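Local coordinates for aspartate aminotransferase, mitochondrial (Trypanosoma brucei brucei, PDB 4W5K), which probably moves the amino group of aspartate to 2-oxoglutarate, working as a homodimer with pyridoxal 5'-phosphate as cofactor, at residues L360-I366 with A390-V394; A75-F80 with G255-I259. The protein carries 1 engineered substitution. All coordinates share one frame; numbering follows the deposited sequence.

How the contacts relate
Contact 1 and contact 2 do not touch. Their centres are 42 Å apart, their nearest atoms are about 31 Å apart, and they lie on opposite sides of the chain's centre. Contact 2 joins a helix to the large mixed sheet of the cofactor-binding domain. The side chain of Ala256 in it is about 10 Å from a bound pyridoxal phosphate and about 8 Å from Gly100, a cofactor-binding residue. Contact 1 packs two helices of the small domain near the C-terminus. Its centre is 29 Å from the chain's centre, against 14 Å for contact 2, and it is away from the annotated sites. Residues of the second subunit touch neither contact.

Contact 1 of 2, residues L360-I366 with A390-V394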
loop_
_atom_site.group_PDB
_atom_site.type_symbol
_atom_site.label_atom_id
_atom_site.label_comp_id
_atom_site.label_asym_id
_atom_site.label_seq_id
_atom_site.Cartn_x
_atom_site.Cartn_y
_atom_site.Cartn_z
ATOM N N LEU A 360 -11.924 -35.391 -6.409
ATOM C CA LEU A 360 -10.524 -35.347 -6.002
ATOM C C LEU A 360 -10.422 -34.875 -4.562
ATOM O O LEU A 360 -9.570 -35.332 -3.804
ATOM C CB LEU A 360 -9.715 -34.431 -6.926
ATOM C CG LEU A 360 -9.398 -34.991 -8.315
ATOM C CD1 LEU A 360 -8.704 -33.940 -9.159
ATOM C CD2 LEU A 360 -8.533 -36.228 -8.197
ATOM N N ARG A 361 -11.314 -33.964 -4.192
ATOM C CA ARG A 361 -11.359 -33.444 -2.830
ATOM C C ARG A 361 -11.930 -34.485 -1.863
ATOM O O ARG A 361 -11.283 -34.847 -0.883
ATOM C CB ARG A 361 -12.182 -32.156 -2.781
ATOM N N SER A 362 -13.135 -34.971 -2.149
ATOM C CA SER A 362 -13.811 -35.928 -1.266
ATOM C C SER A 362 -13.075 -37.270 -1.143
ATOM O O SER A 362 -12.877 -37.771 -0.036
ATOM C CB SER A 362 -15.242 -36.172 -1.752
ATOM O OG SER A 362 -15.254 -36.982 -2.915
ATOM N N GLU A 363 -12.666 -37.846 -2.272
ATOM C CA GLU A 363 -12.038 -39.169 -2.277
ATOM C C GLU A 363 -10.516 -39.148 -2.054
ATOM O O GLU A 363 -9.963 -40.101 -1.514
ATOM C CB GLU A 363 -12.348 -39.898 -3.594
ATOM N N TYR A 364 -9.831 -38.083 -2.466
ATOM C CA TYR A 364 -8.366 -38.091 -2.421
ATOM C C TYR A 364 -7.770 -36.947 -1.614
ATOM O O TYR A 364 -6.553 -36.898 -1.409
ATOM C CB TYR A 364 -7.793 -38.065 -3.845
ATOM C CG TYR A 364 -8.085 -39.339 -4.602
ATOM C CD1 TYR A 364 -7.288 -40.470 -4.429
ATOM C CD2 TYR A 364 -9.171 -39.428 -5.469
ATOM C CE1 TYR A 364 -7.558 -41.656 -5.115
ATOM C CE2 TYR A 364 -9.452 -40.613 -6.150
ATOM C CZ TYR A 364 -8.640 -41.721 -5.966
ATOM O OH TYR A 364 -8.903 -42.898 -6.635
ATOM N N HIS A 365 -8.627 -36.033 -1.165
ATOM C CA HIS A 365 -8.201 -34.887 -0.355
ATOM C C HIS A 365 -7.175 -34.036 -1.102
ATOM O O HIS A 365 -6.250 -33.466 -0.512
ATOM C CB HIS A 365 -7.658 -35.368 0.991
ATOM C CG HIS A 365 -8.627 -36.217 1.749
ATOM N ND1 HIS A 365 -9.487 -35.700 2.695
ATOM C CD2 HIS A 365 -8.904 -37.541 1.672
ATOM C CE1 HIS A 365 -10.235 -36.671 3.184
ATOM N NE2 HIS A 365 -9.901 -37.798 2.581
ATOM N N ILE A 366 -7.358 -33.968 -2.415
ATOM C CA ILE A 366 -6.618 -33.051 -3.272
ATOM C C ILE A 366 -7.492 -31.826 -3.524
ATOM O O ILE A 366 -8.616 -31.945 -4.021
ATOM C CB ILE A 366 -6.216 -33.729 -4.599
ATOM C CG1 ILE A 366 -5.288 -34.917 -4.323
ATOM C CG2 ILE A 366 -5.564 -32.724 -5.551
ATOM C CD1 ILE A 366 -5.067 -35.817 -5.543
ATOM N N ALA A 390 -4.604 -40.245 -8.777
ATOM C CA ALA A 390 -5.919 -39.713 -8.436
ATOM C C ALA A 390 -6.616 -39.101 -9.661
ATOM O O ALA A 390 -7.789 -39.362 -9.905
ATOM C CB ALA A 390 -5.798 -38.685 -7.317
ATOM N N ILE A 391 -5.898 -38.285 -10.428
ATOM C CA ILE A 391 -6.484 -37.665 -11.614
ATOM C C ILE A 391 -6.857 -38.728 -12.661
ATOM O O ILE A 391 -7.924 -38.661 -13.283
ATOM C CB ILE A 391 -5.531 -36.619 -12.223
ATOM C CG1 ILE A 391 -5.449 -35.411 -11.269
ATOM C CG2 ILE A 391 -5.989 -36.216 -13.621
ATOM C CD1 ILE A 391 -4.429 -34.333 -11.669
ATOM N N HIS A 392 -6.006 -39.728 -12.828
ATOM C CA HIS A 392 -6.369 -40.850 -13.709
ATOM C C HIS A 392 -7.631 -41.560 -13.210
ATOM O O HIS A 392 -8.546 -41.825 -13.986
ATOM C CB HIS A 392 -5.226 -41.846 -13.832
ATOM C CG HIS A 392 -5.613 -43.113 -14.543
ATOM N ND1 HIS A 392 -6.098 -43.122 -15.834
ATOM C CD2 HIS A 392 -5.603 -44.405 -14.137
ATOM C CE1 HIS A 392 -6.352 -44.368 -16.201
ATOM N NE2 HIS A 392 -6.066 -45.167 -15.188
ATOM N N ASN A 393 -7.697 -41.845 -11.913
ATOM C CA ASN A 393 -8.856 -42.546 -11.360
ATOM C C ASN A 393 -10.180 -41.802 -11.535
ATOM O O ASN A 393 -11.208 -42.424 -11.780
ATOM C CB ASN A 393 -8.630 -42.852 -9.876
ATOM C CG ASN A 393 -7.576 -43.915 -9.667
ATOM O OD1 ASN A 393 -7.051 -44.481 -10.631
ATOM N ND2 ASN A 393 -7.245 -44.182 -8.419
ATOM N N VAL A 394 -10.168 -40.480 -11.430
ATOM C CA VAL A 394 -11.420 -39.737 -11.542
ATOM C C VAL A 394 -11.774 -39.395 -12.980
ATOM O O VAL A 394 -12.888 -38.939 -13.243
ATOM C CB VAL A 394 -11.397 -38.414 -10.714
ATOM C CG1 VAL A 394 -11.194 -38.712 -9.238
ATOM C CG2 VAL A 394 -10.335 -37.460 -11.238
#
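Asn393 ND2 donates a hydrogen bond to Tyr364 OH at 2.8 Å. The bond is nearly straight, at 163° at the hydrogen, and the hydroxyl lies close to the amide plane. The ring and amide planes are turned 50° against each other. The other end of the amide is held too: Asn393 OD1 is hydrogen-bonded to Gln389 NE2 one turn earlier, which should fix the rotation of the group.

The Tyr364 ring leans over Ala390. Ala390 CB makes a CH-pi contact with one face, 3.8 Å from the ring centroid and displaced toward the CG rim. Tyr364 CG stands beside its own backbone N, and from there the ring reaches across to the second helix. Val394 CG1 meets the ring obliquely, 4.0 Å from Tyr364 CE2.

Leu360 packs alongside, against Ala390 and Val394. Its CD2 branch does most of the touching, 3.7 Å from Val394 CG2 and 3.8 Å from Ala390 CB. Its CD1 branch turns to Ile391 CG1. Ile366 adds one methyl: its CD1 is 3.5 Å from Ala390 CB, a tight carbon pair. Ala390 CB thus touches Leu360, Tyr364 and Ile366.

His365, the first residue to leave helical geometry, has a positive phi. Ile366 N then bonds back to Leu360 O at 2.9 Å, and Tyr364 N reaches the same oxygen weakly. Tyr364 O is bonded in turn to Tyr386 OH on the second helix.

The two helix segments cross at 109°, with axes 10.9 Å apart. This is mainly apolar helix packing in the small domain of a fold type I aminotransferase, where the C-terminal helix 384-395 lies against helix 354-364.

Contact 2 of 2, residues A75-F80 with G255-I259; sequences AQKLCF and GALHI
Aromatic contact joins Phe80 to His258. The edge of the Phe80 ring points at one face of the imidazole in a T-shaped pair, with centroids 5.4 Å apart and planes at 79°. Phe80 CE2 leads, 3.7 Å from both His258 CG and His258 CB. The CB itself lies at the edge of the phenyl ring, near its plane. Cys79 SG, from the same helix and anti to its own backbone N, lies over the centre of one Phe80 face. It also approaches the imidazole obliquely, 4.9 Å from the His258 centroid.

Apolar contact comes from the earlier turn of the helix. Ala75 CB meets Ala256 CB at 3.8 Å, methyl to methyl. Gln76 uses the middle of its chain: CG is 3.6 Å from His258 CE1, approaching the ring obliquely, with the amide plane 25° from that of the imidazole.

These side chains fasten helix 69-80 to one face of the large mixed sheet of a fold type I PLP-dependent enzyme. Strand 255-260 runs antiparallel to both its neighbours, 92-97 and 238-242. Ala256 and His258 point toward helix 69-80, while Leu257 packs on helix 99-110 on the other face. The helix and strand segments cross at -69°, with axes 9.6 Å apart.

Polar bonds run to neighbouring strands, and none links the two segments directly. His258 ND1 is hydrogen-bonded to Ser94 OG and NE2 to Gln241 OE1. Both ring nitrogens of this buried histidine are thus satisfied, which should fix the ring's rotation. Gln76 NE2 is bonded to the same Ser94 OG, so a single hydroxyl serves both helix and strand side chains.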
loop_
_atom_site.group_PDB
_atom_site.type_symbol
_atom_site.label_atom_id
_atom_site.label_comp_id
_atom_site.label_asym_id
_atom_site.label_seq_id
_atom_site.Cartn_x
_atom_site.Cartn_y
_atom_site.Cartn_z
ATOM N N ALA A 75 13.431 -0.759 -12.439
ATOM C CA ALA A 75 12.201 -1.416 -12.894
ATOM C C ALA A 75 11.931 -1.108 -14.365
ATOM O O ALA A 75 11.615 -2.015 -15.147
ATOM C CB ALA A 75 11.016 -0.997 -12.051
ATOM N N GLN A 76 12.056 0.167 -14.736
ATOM C CA GLN A 76 11.939 0.555 -16.147
ATOM C C GLN A 76 12.892 -0.221 -17.049
ATOM O O GLN A 76 12.492 -0.736 -18.111
ATOM C CB GLN A 76 12.234 2.040 -16.322
ATOM C CG GLN A 76 11.225 2.960 -15.698
ATOM C CD GLN A 76 11.658 4.411 -15.847
ATOM O OE1 GLN A 76 12.834 4.735 -15.670
ATOM N NE2 GLN A 76 10.731 5.273 -16.250
ATOM N N LYS A 77 14.163 -0.252 -16.662
ATOM C CA LYS A 77 15.184 -0.890 -17.496
ATOM C C LYS A 77 14.957 -2.400 -17.623
ATOM O O LYS A 77 15.213 -2.991 -18.693
ATOM C CB LYS A 77 16.584 -0.600 -16.946
ATOM C CG LYS A 77 17.011 0.858 -17.140
ATOM C CD LYS A 77 18.475 1.093 -16.795
ATOM C CE LYS A 77 18.770 0.769 -15.344
ATOM N NZ LYS A 77 20.144 1.218 -14.937
ATOM N N LEU A 78 14.476 -3.019 -16.545
ATOM C CA LEU A 78 14.199 -4.463 -16.557
ATOM C C LEU A 78 13.000 -4.755 -17.457
ATOM O O LEU A 78 13.009 -5.725 -18.225
ATOM C CB LEU A 78 13.945 -4.994 -15.133
ATOM C CG LEU A 78 13.489 -6.459 -15.054
ATOM C CD1 LEU A 78 14.591 -7.402 -15.524
ATOM C CD2 LEU A 78 13.037 -6.806 -13.637
ATOM N N CYS A 79 11.984 -3.893 -17.397
ATOM C CA CYS A 79 10.769 -4.080 -18.197
ATOM C C CYS A 79 11.060 -3.899 -19.689
ATOM O O CYS A 79 10.741 -4.780 -20.526
ATOM C CB CYS A 79 9.665 -3.098 -17.745
ATOM S SG CYS A 79 8.151 -3.218 -18.767
ATOM N N PHE A 80 11.708 -2.783 -20.043
ATOM C CA PHE A 80 11.775 -2.373 -21.446
ATOM C C PHE A 80 13.104 -2.722 -22.119
ATOM O O PHE A 80 13.214 -2.674 -23.348
ATOM C CB PHE A 80 11.468 -0.856 -21.557
ATOM C CG PHE A 80 10.050 -0.515 -21.202
ATOM C CD1 PHE A 80 9.020 -0.799 -22.087
ATOM C CD2 PHE A 80 9.731 0.063 -19.970
ATOM C CE1 PHE A 80 7.708 -0.511 -21.780
ATOM C CE2 PHE A 80 8.408 0.357 -19.645
ATOM C CZ PHE A 80 7.391 0.066 -20.565
ATOM N N GLY A 255 5.926 -3.424 -6.710
ATOM C CA GLY A 255 5.706 -3.417 -8.160
ATOM C C GLY A 255 5.994 -2.045 -8.751
ATOM O O GLY A 255 6.417 -1.120 -8.025
ATOM N N ALA A 256 5.789 -1.916 -10.063
ATOM C CA ALA A 256 5.904 -0.613 -10.727
ATOM C C ALA A 256 4.857 -0.502 -11.835
ATOM O O ALA A 256 4.366 -1.500 -12.363
ATOM C CB ALA A 256 7.331 -0.415 -11.308
ATOM N N LEU A 257 4.543 0.738 -12.164
ATOM C CA LEU A 257 3.615 1.110 -13.218
ATOM C C LEU A 257 4.345 1.965 -14.239
ATOM O O LEU A 257 5.106 2.850 -13.860
ATOM C CB LEU A 257 2.429 1.867 -12.613
ATOM C CG LEU A 257 1.477 2.554 -13.591
ATOM C CD1 LEU A 257 0.765 1.510 -14.453
ATOM C CD2 LEU A 257 0.461 3.324 -12.791
ATOM N N HIS A 258 4.099 1.731 -15.537
ATOM C CA HIS A 258 4.769 2.476 -16.605
ATOM C C HIS A 258 3.724 2.895 -17.620
ATOM O O HIS A 258 2.906 2.053 -18.002
ATOM C CB HIS A 258 5.830 1.613 -17.313
ATOM C CG HIS A 258 6.783 0.946 -16.371
ATOM N ND1 HIS A 258 7.806 1.622 -15.734
ATOM C CD2 HIS A 258 6.877 -0.347 -15.976
ATOM C CE1 HIS A 258 8.486 0.769 -14.982
ATOM N NE2 HIS A 258 7.937 -0.432 -15.108
ATOM N N ILE A 259 3.725 4.164 -18.018
ATOM C CA ILE A 259 2.889 4.623 -19.125
ATOM C C ILE A 259 3.738 5.348 -20.162
ATOM O O ILE A 259 4.334 6.384 -19.884
ATOM C CB ILE A 259 1.746 5.590 -18.682
ATOM C CG1 ILE A 259 0.928 5.004 -17.513
ATOM C CG2 ILE A 259 0.874 5.967 -19.911
ATOM C CD1 ILE A 259 1.404 5.516 -16.137
#